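Local coordinates for beta-glucosidase (Saccharopolyspora erythraea D, PDB 5M6G), which probably hydrolyses terminal, non-reducing beta-D-glucosyl residues, releasing beta-D-glucose, as a glycoside hydrolase of family 3, at residues His145-Gly150 and Lys582-Trp587; Phe178-Cys183 and Thr212-Glu217; Trp190-Glu195 and Thr229-Val234. One frame throughout, in Å; residues are numbered along the deposited sequence.

Contact 1 closes by far the longest loop: it starts at helix 146-152 in the N-terminal, TIM-barrel-related domain and ends at 582-587 in the C-terminal domain, with 431 residues between its segments. Contacts 2 and 3 both lie within that span. They cross along the chain: 178-183 comes first, then 190-195, then 212-217, which closes contact 2, and finally 229-234, which closes contact 3. Contact 2 ties the chain after strand 176-177 to helix 209-215; contact 3 joins a later part of the same loop to strand 229-233, and both reach the bound sorbitol. Contacts 1 and 3 also touch, through Asn146 and Ile147 against Glu195 and Tyr194, their centres about 14 Å apart.

Contact 1: His145-Gly150 and Lys582-Trp587; sequences HNIGLG and KLPMTW
Pro584 is the first residue of 582-587 whose side chain packs on 145-150, using two atoms of its ring. Its CG lies 3.5 Å from the carbonyl O of Ile147 and 3.9 Å from CG1 of the same residue, while Pro584 CB is 4.0 Å from Gly150 C. The ring thus rests on successive parts of one helical turn. At Gly150 the helix has no side chain, and the backbones come closest here, Gly150 CA to Pro584 CA being 5.8 Å. The ring and the Ile147 side chain cross at about a right angle.

Met585 follows and meets Ile147 with the end of its side chain. The bend at chi2 (67°) brings the thioether back towards the helix, where Met585 SD is 3.8 Å from Ile147 CD1 and Met585 CE is 3.9 Å from that same methyl. Ile147 can meet both partners because its CG1 branch runs anti to the backbone N (chi1 -178°) and stays extended to CD1. The same methionine lies near a bound magnesium ion, and the next residue, Thr586, hydrogen-bonds to Glu199, a ligand of that metal.

This is apolar packing between domains, with Trp560 of strand 555-560 touching both Ile147 and Pro584. It joins a helix of the TIM-barrel-related domain to a C-terminal-domain loop in the two-domain architecture of family 3 glycoside hydrolases.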
# COMPACT_ATOMS: atom_id res chain seq x y z
N HIS A 145 -4.05 -7.19 0.02
CA HIS A 145 -4.09 -5.75 -0.17
C HIS A 145 -5.21 -5.13 0.67
O HIS A 145 -6.10 -5.82 1.19
CB HIS A 145 -4.25 -5.39 -1.64
CG HIS A 145 -2.95 -5.29 -2.39
ND1 HIS A 145 -1.96 -4.39 -2.04
CD2 HIS A 145 -2.48 -5.97 -3.46
CE1 HIS A 145 -0.94 -4.51 -2.88
NE2 HIS A 145 -1.23 -5.47 -3.75
N ASN A 146 -5.14 -3.81 0.80
CA ASN A 146 -5.98 -3.08 1.74
C ASN A 146 -7.47 -3.34 1.54
O ASN A 146 -8.23 -3.42 2.52
CB ASN A 146 -5.69 -1.58 1.65
CG ASN A 146 -4.43 -1.19 2.38
OD1 ASN A 146 -3.85 -2.00 3.10
ND2 ASN A 146 -4.00 0.07 2.23
N ILE A 147 -7.94 -3.46 0.29
CA ILE A 147 -9.38 -3.60 0.09
C ILE A 147 -9.89 -4.86 0.78
O ILE A 147 -10.90 -4.82 1.50
CB ILE A 147 -9.74 -3.55 -1.41
CG1 ILE A 147 -11.26 -3.65 -1.61
CG2 ILE A 147 -9.04 -4.68 -2.21
CD1 ILE A 147 -11.70 -3.46 -3.05
N GLY A 148 -9.17 -5.98 0.65
CA GLY A 148 -9.55 -7.18 1.37
C GLY A 148 -9.41 -7.03 2.88
O GLY A 148 -10.25 -7.52 3.64
N LEU A 149 -8.36 -6.33 3.33
CA LEU A 149 -8.23 -6.03 4.75
C LEU A 149 -9.43 -5.23 5.25
O LEU A 149 -9.93 -5.47 6.35
CB LEU A 149 -6.92 -5.29 5.03
CG LEU A 149 -5.66 -6.11 4.70
CD1 LEU A 149 -4.37 -5.36 5.17
CD2 LEU A 149 -5.70 -7.55 5.29
N GLY A 150 -9.91 -4.27 4.45
CA GLY A 150 -11.11 -3.54 4.84
C GLY A 150 -12.31 -4.45 4.93
O GLY A 150 -13.15 -4.31 5.83
N LYS A 582 -17.25 -8.61 4.90
CA LYS A 582 -18.34 -7.80 4.38
C LYS A 582 -17.79 -6.85 3.33
O LYS A 582 -16.61 -6.47 3.38
CB LYS A 582 -19.04 -6.99 5.49
CG LYS A 582 -19.43 -7.79 6.72
CD LYS A 582 -20.52 -8.81 6.39
CE LYS A 582 -20.98 -9.56 7.64
NZ LYS A 582 -22.19 -10.40 7.38
N LEU A 583 -18.63 -6.46 2.38
CA LEU A 583 -18.20 -5.58 1.31
C LEU A 583 -17.71 -4.24 1.84
O LEU A 583 -18.47 -3.54 2.53
CB LEU A 583 -19.31 -5.35 0.30
CG LEU A 583 -19.59 -6.48 -0.69
CD1 LEU A 583 -20.51 -5.98 -1.80
CD2 LEU A 583 -18.29 -7.03 -1.28
N PRO A 584 -16.48 -3.83 1.53
CA PRO A 584 -16.01 -2.49 1.86
C PRO A 584 -16.30 -1.44 0.79
O PRO A 584 -16.11 -0.25 1.05
CB PRO A 584 -14.49 -2.70 2.02
CG PRO A 584 -14.20 -3.76 0.98
CD PRO A 584 -15.39 -4.70 1.04
N MET A 585 -16.70 -1.87 -0.41
CA MET A 585 -17.17 -0.98 -1.47
C MET A 585 -18.55 -1.46 -1.90
O MET A 585 -18.84 -2.66 -1.86
CB MET A 585 -16.23 -0.97 -2.71
CG MET A 585 -14.96 -0.10 -2.62
SD MET A 585 -13.80 -0.74 -1.41
CE MET A 585 -12.27 0.15 -1.76
N THR A 586 -19.38 -0.51 -2.32
CA THR A 586 -20.67 -0.85 -2.91
C THR A 586 -20.46 -1.48 -4.29
O THR A 586 -19.67 -0.99 -5.09
CB THR A 586 -21.53 0.41 -3.02
OG1 THR A 586 -21.82 0.91 -1.70
CG2 THR A 586 -22.83 0.13 -3.72
N TRP A 587 -21.17 -2.57 -4.57
CA TRP A 587 -20.95 -3.35 -5.78
C TRP A 587 -21.97 -2.97 -6.86
O TRP A 587 -23.17 -3.16 -6.66
CB TRP A 587 -21.01 -4.85 -5.49
CG TRP A 587 -20.38 -5.70 -6.54
CD1 TRP A 587 -20.73 -5.79 -7.86
CD2 TRP A 587 -19.27 -6.60 -6.36
NE1 TRP A 587 -19.91 -6.69 -8.51
CE2 TRP A 587 -19.00 -7.20 -7.61
CE3 TRP A 587 -18.47 -6.95 -5.26
CZ2 TRP A 587 -17.97 -8.12 -7.79
CZ3 TRP A 587 -17.45 -7.87 -5.45
CH2 TRP A 587 -17.22 -8.45 -6.70

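Contact 2: Phe178-Cys183 and Thr212-Glu217; sequences FAPCVC and TGLQGE. With SOR (sorbitol), chain L.
Leu214 on helix 209-215 meets Ala179 and Pro180 through a single methyl, CD1, and this van der Waals packing makes up the direct contact. The closest approach is to the backbone: Leu214 CD1 lies 3.6 Å from Ala179 O. The side-chain approaches are looser, with Ala179 CB at 4.5 Å from Leu214 CD1 and Pro180 CD at 4.4 Å from that methyl. Only 71 Å² is buried between the segments, yet all three residues are buried in the protein. The leucine reaches the loop because its CB is directed toward it and CG stands anti to the carbonyl carbon (chi1 -77°).

Covalent geometry shapes the loop itself. The peptide bond joining Ala179 to Pro180 is cis, and immediately after Pro180 a disulfide joins Cys181 SG to Cys183 SG (2.1 Å) across one intervening residue.

Polar bonds tie the loop to strand 229-233, and Gln215 to the chain just before strands 229-233 and 273-276. Backbone bonds run from Ala179 to Thr229 and from Pro180 and Val182 to Lys231. On the helix side, the amide of Gln215 bonds to the backbone of Ala228, Gly270 and Gly272.

The ligand contact comes from Phe178 at the start of the loop. Phe178 CB is 3.7 Å from sorbitol O2, and its ring atom CD2 is 3.8 Å from the same hydroxyl, which approaches the ring obliquely.

The leucine methyl therefore lies against a carbonyl oxygen already hydrogen-bonded to the strand, so the helix adds apolar packing without supplying a polar partner. Phe178 O accepts from Lys231 NZ and so probably helps position the lysine, a sorbitol ligand, while the Phe178 side chain borders the sorbitol directly.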
# COMPACT_ATOMS: atom_id res chain seq x y z
N PHE A 178 6.07 3.53 3.14
CA PHE A 178 5.06 4.43 2.57
C PHE A 178 3.70 3.73 2.65
O PHE A 178 3.11 3.31 1.65
CB PHE A 178 5.44 4.81 1.14
CG PHE A 178 6.85 5.38 1.02
CD1 PHE A 178 7.31 6.35 1.90
CD2 PHE A 178 7.71 4.93 0.02
CE1 PHE A 178 8.61 6.86 1.78
CE2 PHE A 178 9.00 5.44 -0.11
CZ PHE A 178 9.45 6.41 0.78
N ALA A 179 3.23 3.58 3.88
CA ALA A 179 2.01 2.84 4.20
C ALA A 179 1.52 3.30 5.57
O ALA A 179 2.34 3.60 6.45
CB ALA A 179 2.28 1.32 4.19
N PRO A 180 0.20 3.30 5.79
CA PRO A 180 -0.87 2.85 4.88
C PRO A 180 -1.47 3.91 3.95
O PRO A 180 -1.50 5.09 4.30
CB PRO A 180 -1.95 2.38 5.86
CG PRO A 180 -1.83 3.35 7.00
CD PRO A 180 -0.31 3.53 7.16
N CYS A 181 -1.94 3.48 2.79
CA CYS A 181 -2.89 4.30 2.03
C CYS A 181 -4.17 4.43 2.85
O CYS A 181 -4.86 3.43 3.08
CB CYS A 181 -3.20 3.69 0.65
SG CYS A 181 -3.90 4.86 -0.64
N VAL A 182 -4.47 5.64 3.32
CA VAL A 182 -5.73 5.95 3.97
C VAL A 182 -6.71 6.58 2.98
O VAL A 182 -7.75 7.12 3.38
CB VAL A 182 -5.52 6.83 5.21
CG1 VAL A 182 -4.52 6.14 6.17
CG2 VAL A 182 -5.02 8.23 4.82
N CYS A 183 -6.38 6.52 1.69
CA CYS A 183 -7.27 6.86 0.60
C CYS A 183 -8.64 6.23 0.78
O CYS A 183 -8.76 5.04 1.11
CB CYS A 183 -6.64 6.39 -0.72
SG CYS A 183 -5.96 4.63 -0.75
N THR A 212 -0.38 2.02 14.12
CA THR A 212 0.02 1.59 15.45
C THR A 212 0.82 0.30 15.38
O THR A 212 1.78 0.11 16.14
CB THR A 212 -1.22 1.42 16.33
OG1 THR A 212 -1.97 2.64 16.32
CG2 THR A 212 -0.83 1.05 17.75
N GLY A 213 0.46 -0.60 14.46
CA GLY A 213 1.22 -1.83 14.31
C GLY A 213 2.62 -1.57 13.78
O GLY A 213 3.61 -2.09 14.31
N LEU A 214 2.72 -0.76 12.73
CA LEU A 214 4.02 -0.47 12.13
C LEU A 214 4.94 0.24 13.11
O LEU A 214 6.11 -0.12 13.26
CB LEU A 214 3.82 0.39 10.87
CG LEU A 214 3.32 -0.30 9.59
CD1 LEU A 214 2.76 0.72 8.62
CD2 LEU A 214 4.48 -1.06 8.95
N GLN A 215 4.42 1.27 13.80
CA GLN A 215 5.25 2.14 14.61
C GLN A 215 5.40 1.68 16.05
O GLN A 215 6.39 2.01 16.70
CB GLN A 215 4.69 3.57 14.61
CG GLN A 215 4.58 4.17 13.24
CD GLN A 215 4.39 5.67 13.26
OE1 GLN A 215 4.68 6.35 12.27
NE2 GLN A 215 3.89 6.21 14.37
N GLY A 216 4.43 0.92 16.56
CA GLY A 216 4.25 0.80 17.99
C GLY A 216 3.58 2.05 18.52
O GLY A 216 3.33 3.02 17.81
N GLU A 217 3.26 2.01 19.82
CA GLU A 217 2.62 3.17 20.44
C GLU A 217 3.50 4.41 20.32
O GLU A 217 3.01 5.52 20.07
CB GLU A 217 2.32 2.88 21.90
CG GLU A 217 1.60 3.99 22.62
CD GLU A 217 1.58 3.78 24.11
OE1 GLU A 217 0.87 4.54 24.80
OE2 GLU A 217 2.28 2.86 24.59
C1 SOR L . 2.91 6.12 -3.66
C2 SOR L . 4.23 5.38 -3.61
C3 SOR L . 5.10 5.84 -4.77
C4 SOR L . 6.28 4.89 -4.98
C5 SOR L . 6.85 4.95 -6.41
C6 SOR L . 7.75 3.74 -6.61
O1 SOR L . 1.90 5.39 -2.99
O2 SOR L . 4.88 5.64 -2.37
O3 SOR L . 5.58 7.13 -4.48
O4 SOR L . 7.30 5.19 -4.06
O5 SOR L . 5.82 4.97 -7.39
O6 SOR L . 7.98 3.52 -7.99

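Contact 3: Trp190-Glu195 and Thr229-Val234. With SOR (sorbitol), chain L.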
# COMPACT_ATOMS: atom_id res chain seq x y z
N TRP A 190 -10.66 3.64 -10.52
CA TRP A 190 -9.32 4.02 -10.09
C TRP A 190 -8.40 2.80 -9.99
O TRP A 190 -8.76 1.78 -9.40
CB TRP A 190 -9.41 4.71 -8.73
CG TRP A 190 -8.15 5.39 -8.29
CD1 TRP A 190 -7.18 5.95 -9.09
CD2 TRP A 190 -7.74 5.62 -6.94
NE1 TRP A 190 -6.20 6.51 -8.31
CE2 TRP A 190 -6.52 6.33 -6.98
CE3 TRP A 190 -8.29 5.31 -5.69
CZ2 TRP A 190 -5.83 6.72 -5.83
CZ3 TRP A 190 -7.60 5.70 -4.53
CH2 TRP A 190 -6.39 6.40 -4.62
N GLY A 191 -7.20 2.93 -10.54
CA GLY A 191 -6.22 1.87 -10.47
C GLY A 191 -5.67 1.59 -9.08
O GLY A 191 -4.94 0.61 -8.91
N ARG A 192 -5.99 2.43 -8.09
CA ARG A 192 -5.54 2.20 -6.73
C ARG A 192 -6.69 1.86 -5.79
O ARG A 192 -6.52 1.92 -4.56
CB ARG A 192 -4.75 3.41 -6.21
CG ARG A 192 -3.80 3.98 -7.25
CD ARG A 192 -2.78 4.92 -6.61
NE ARG A 192 -1.78 4.20 -5.83
CZ ARG A 192 -0.62 4.74 -5.44
NH1 ARG A 192 -0.33 6.00 -5.76
NH2 ARG A 192 0.25 4.02 -4.73
N THR A 193 -7.86 1.51 -6.34
CA THR A 193 -8.98 1.12 -5.49
C THR A 193 -8.57 0.02 -4.51
O THR A 193 -9.02 0.02 -3.36
CB THR A 193 -10.15 0.66 -6.36
OG1 THR A 193 -10.61 1.77 -7.15
CG2 THR A 193 -11.30 0.14 -5.51
N TYR A 194 -7.71 -0.90 -4.94
CA TYR A 194 -7.34 -2.00 -4.06
C TYR A 194 -6.43 -1.56 -2.93
O TYR A 194 -6.29 -2.28 -1.93
CB TYR A 194 -6.66 -3.14 -4.84
CG TYR A 194 -5.26 -2.88 -5.38
CD1 TYR A 194 -4.12 -3.02 -4.57
CD2 TYR A 194 -5.07 -2.55 -6.71
CE1 TYR A 194 -2.84 -2.81 -5.09
CE2 TYR A 194 -3.81 -2.34 -7.23
CZ TYR A 194 -2.70 -2.47 -6.42
OH TYR A 194 -1.46 -2.27 -6.97
N GLU A 195 -5.79 -0.40 -3.06
CA GLU A 195 -4.98 0.11 -1.96
C GLU A 195 -5.81 0.82 -0.91
O GLU A 195 -5.26 1.28 0.10
CB GLU A 195 -3.91 1.05 -2.51
CG GLU A 195 -3.05 0.39 -3.56
CD GLU A 195 -1.77 1.14 -3.82
OE1 GLU A 195 -0.98 1.30 -2.87
OE2 GLU A 195 -1.56 1.57 -4.98
N THR A 229 3.43 6.01 7.06
CA THR A 229 3.13 7.16 6.20
C THR A 229 1.64 7.14 5.87
O THR A 229 1.18 6.26 5.14
CB THR A 229 3.95 7.12 4.91
OG1 THR A 229 5.33 6.85 5.21
CG2 THR A 229 3.84 8.44 4.18
N ALA A 230 0.89 8.12 6.36
CA ALA A 230 -0.48 8.28 5.89
C ALA A 230 -0.44 8.91 4.50
O ALA A 230 0.13 9.99 4.32
CB ALA A 230 -1.30 9.14 6.86
N LYS A 231 -1.03 8.23 3.52
CA LYS A 231 -1.03 8.71 2.13
C LYS A 231 -2.37 8.42 1.44
O LYS A 231 -3.11 7.55 1.88
CB LYS A 231 0.13 8.08 1.34
CG LYS A 231 -0.05 6.59 1.02
CD LYS A 231 1.23 5.98 0.42
CE LYS A 231 0.95 4.58 -0.18
NZ LYS A 231 2.18 4.01 -0.83
N HIS A 232 -2.69 9.13 0.36
CA HIS A 232 -2.00 10.32 -0.10
C HIS A 232 -2.87 11.55 0.22
O HIS A 232 -4.05 11.60 -0.14
CB HIS A 232 -1.72 10.26 -1.60
CG HIS A 232 -1.12 8.97 -2.06
ND1 HIS A 232 -1.86 7.82 -2.27
CD2 HIS A 232 0.17 8.64 -2.35
CE1 HIS A 232 -1.06 6.85 -2.67
NE2 HIS A 232 0.17 7.32 -2.73
N TYR A 233 -2.27 12.53 0.88
CA TYR A 233 -2.96 13.72 1.36
C TYR A 233 -3.19 14.74 0.25
O TYR A 233 -2.21 15.21 -0.32
CB TYR A 233 -2.12 14.36 2.50
CG TYR A 233 -2.81 15.53 3.15
CD1 TYR A 233 -3.68 15.34 4.22
CD2 TYR A 233 -2.61 16.83 2.69
CE1 TYR A 233 -4.34 16.41 4.81
CE2 TYR A 233 -3.27 17.92 3.28
CZ TYR A 233 -4.13 17.69 4.34
OH TYR A 233 -4.79 18.73 4.95
N VAL A 234 -4.43 15.09 -0.09
CA VAL A 234 -5.66 14.49 0.43
C VAL A 234 -6.67 14.47 -0.71
O VAL A 234 -6.65 15.35 -1.58
CB VAL A 234 -6.21 15.25 1.68
CG1 VAL A 234 -6.39 16.74 1.39
CG2 VAL A 234 -7.52 14.63 2.19
C1 SOR L . 2.91 6.12 -3.66
C2 SOR L . 4.23 5.38 -3.61
C3 SOR L . 5.10 5.84 -4.77
C4 SOR L . 6.28 4.89 -4.98
C5 SOR L . 6.85 4.95 -6.41
C6 SOR L . 7.75 3.74 -6.61
O1 SOR L . 1.90 5.39 -2.99
O2 SOR L . 4.88 5.64 -2.37
O3 SOR L . 5.58 7.13 -4.48
O4 SOR L . 7.30 5.19 -4.06
O5 SOR L . 5.82 4.97 -7.39
O6 SOR L . 7.98 3.52 -7.99
O HOH W 1 1.39 2.12 -2.57
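The sorbitol pocket of the barrel domain is where these segments meet, as Arg192 from the loop and Lys231 and His232 from 229-234 converge on one ligand hydroxyl, O1. Arg192 NH2 donates to sorbitol O1 at 2.8 Å, with an N-H...O angle of 142°. Lys231 NZ donates to sorbitol O1 at 2.6 Å, and His232 NE2 shares a hydrogen bond of the same length with it, at an angle of 151°. The hydroxyl lies near the planes of both the guanidinium and the imidazole, at their edges.

Between the two protein groups, His232 CE1 sits over one face of the guanidinium, 3.3 Å from Arg192 NH1 and offset toward the rim; the planes are turned 49° apart.

Such a cluster of Lys, His and Arg beside a pocket aspartate is familiar from the glucose-binding subsite of family 3 beta-glucosidases, and here Asp129 and Asp310 also hydrogen-bond to the sorbitol. The peptide bond leading into His232 is cis, at the point where the chain turns a corner.

Behind the ligand, Glu195 fixes the arginine. Bent at chi3, Arg192 meets Glu195 side-on in a salt bridge, with NE (2.8 Å) and NH2 both on Glu195 OE2; the NE bond lies in the guanidinium plane but comes from above the carboxylate plane. A water bridges the other carboxylate oxygen to the lysine, donating to Glu195 OE1 and accepting from Lys231 NZ at 2.7 Å. His232 ND1 is bonded to Asp236, which helps set the rotation of the imidazole ring.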